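Local coordinates for possible translation initiation inhibitor (Rhodopseudomonas palustris, PDB 3LME), which is of unknown function but belongs to the YjgF-like superfamily of small alpha/beta proteins that assemble as trimers, at residues 29-34 with 61-66. The protein carries 1 engineered substitution. Residues are numbered along the deposited sequence; the frame is centred on the assembly and turned at random.
Sequences VFIGGM and AAAEAA
Ile31 on strand 28-35 and Ala62 near the end of helix 48-64 form the middle of this contact, with the methyl of Ala62 resting against two methyls of Ile31. CD1 of Ile31 lies 3.7 Å from CB of Ala62, and CG2 of Ile31 is 3.8 Å from the same CB. The longer branch starts beside the backbone N of Ile31 (chi1 -53°) and bends again at CG1, which carries CD1 up to the helix backbone, 3.6 Å from N of Ala63; CA of Ile31 is 6.7 Å from CA of Ala63. Farther along the strand Met34, its chain bent at chi2, brings CE to the same methyl, 4.0 Å from CB of Ala62. At the other end, CB of the loop residue Ala66 meets both methyls of Val29, CG1 at 3.9 Å and CG2 at 4.0 Å. Phe126 of strand 120-127 touches Val29, Ile31 and Ala63 and extends the apolar layer, while Ile6 touches Val29 and Ala66. On the strand, O of Ile31 accepts a hydrogen bond from NH1 of Arg75 of a neighbouring subunit. The side-chain pairs are all apolar and pack the last turn of the helix against strand 28-35, consistent with small alanines allowing the backbones to come close.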
loop_
_atom_site.group_PDB
_atom_site.type_symbol
_atom_site.label_atom_id
_atom_site.label_comp_id
_atom_site.label_asym_id
_atom_site.label_seq_id
_atom_site.Cartn_x
_atom_site.Cartn_y
_atom_site.Cartn_z
ATOM N N VAL A 29 -10.379 -8.842 -3.245
ATOM C CA VAL A 29 -11.204 -7.862 -2.557
ATOM C C VAL A 29 -10.349 -6.815 -1.840
ATOM O O VAL A 29 -9.533 -7.151 -0.957
ATOM C CB VAL A 29 -12.099 -8.544 -1.558
ATOM C CG1 VAL A 29 -12.827 -7.509 -0.702
ATOM C CG2 VAL A 29 -13.076 -9.464 -2.299
ATOM N N PHE A 30 -10.544 -5.551 -2.228
ATOM C CA PHE A 30 -9.751 -4.446 -1.712
ATOM C C PHE A 30 -10.582 -3.632 -0.756
ATOM O O PHE A 30 -11.511 -2.983 -1.155
ATOM C CB PHE A 30 -9.269 -3.541 -2.855
ATOM C CG PHE A 30 -8.354 -4.236 -3.851
ATOM C CD1 PHE A 30 -6.989 -4.015 -3.827
ATOM C CD2 PHE A 30 -8.868 -5.104 -4.810
ATOM C CE1 PHE A 30 -6.148 -4.648 -4.745
ATOM C CE2 PHE A 30 -8.046 -5.740 -5.717
ATOM C CZ PHE A 30 -6.681 -5.512 -5.689
ATOM N N ILE A 31 -10.246 -3.654 0.513
ATOM C CA ILE A 31 -10.974 -2.851 1.447
ATOM C C ILE A 31 -10.301 -1.480 1.624
ATOM O O ILE A 31 -9.080 -1.392 1.827
ATOM C CB ILE A 31 -11.123 -3.601 2.782
ATOM C CG1 ILE A 31 -11.729 -4.990 2.544
ATOM C CG2 ILE A 31 -11.950 -2.805 3.753
ATOM C CD1 ILE A 31 -13.167 -5.011 1.927
ATOM N N GLY A 32 -11.092 -0.410 1.541
ATOM C CA GLY A 32 -10.585 0.944 1.824
ATOM C C GLY A 32 -10.129 1.102 3.267
ATOM O O GLY A 32 -10.368 0.229 4.112
ATOM N N GLY A 33 -9.458 2.207 3.560
ATOM C CA GLY A 33 -8.948 2.438 4.898
ATOM C C GLY A 33 -10.078 2.405 5.899
ATOM O O GLY A 33 -11.099 3.073 5.707
ATOM N N MET A 34 -9.890 1.609 6.950
ATOM C CA MET A 34 -10.844 1.449 8.029
ATOM C C MET A 34 -10.276 1.952 9.340
ATOM O O MET A 34 -9.086 1.806 9.610
ATOM C CB MET A 34 -11.180 -0.024 8.188
ATOM C CG MET A 34 -12.160 -0.546 7.124
ATOM S SD MET A 34 -13.724 0.326 7.072
ATOM C CE MET A 34 -14.218 -0.247 5.488
ATOM N N ALA A 61 -15.818 -6.902 8.327
ATOM C CA ALA A 61 -17.199 -6.805 7.891
ATOM C C ALA A 61 -17.280 -6.391 6.423
ATOM O O ALA A 61 -18.019 -6.969 5.634
ATOM C CB ALA A 61 -17.965 -5.833 8.765
ATOM N N ALA A 62 -16.532 -5.374 6.049
ATOM C CA ALA A 62 -16.509 -4.995 4.659
ATOM C C ALA A 62 -16.057 -6.224 3.870
ATOM O O ALA A 62 -16.674 -6.567 2.861
ATOM C CB ALA A 62 -15.596 -3.813 4.439
ATOM N N ALA A 63 -15.040 -6.934 4.358
ATOM C CA ALA A 63 -14.520 -8.074 3.604
ATOM C C ALA A 63 -15.572 -9.171 3.461
ATOM O O ALA A 63 -15.831 -9.663 2.368
ATOM C CB ALA A 63 -13.294 -8.602 4.230
ATOM N N GLU A 64 -16.193 -9.518 4.576
ATOM C CA GLU A 64 -17.226 -10.539 4.615
ATOM C C GLU A 64 -18.445 -10.173 3.725
ATOM O O GLU A 64 -19.055 -11.050 3.120
ATOM C CB GLU A 64 -17.584 -10.837 6.080
ATOM C CG GLU A 64 -18.516 -12.011 6.289
ATOM C CD GLU A 64 -20.001 -11.619 6.132
ATOM O OE1 GLU A 64 -20.801 -12.497 5.703
ATOM O OE2 GLU A 64 -20.364 -10.435 6.428
ATOM N N ALA A 65 -18.765 -8.884 3.614
ATOM C CA ALA A 65 -19.779 -8.410 2.665
ATOM C C ALA A 65 -19.384 -8.579 1.179
ATOM O O ALA A 65 -20.218 -8.405 0.274
ATOM C CB ALA A 65 -20.136 -6.971 2.949
ATOM N N ALA A 66 -18.128 -8.913 0.908
ATOM C CA ALA A 66 -17.746 -9.229 -0.455
ATOM C C ALA A 66 -17.376 -10.696 -0.578
ATOM O O ALA A 66 -16.887 -11.119 -1.617
ATOM C CB ALA A 66 -16.606 -8.359 -0.900
#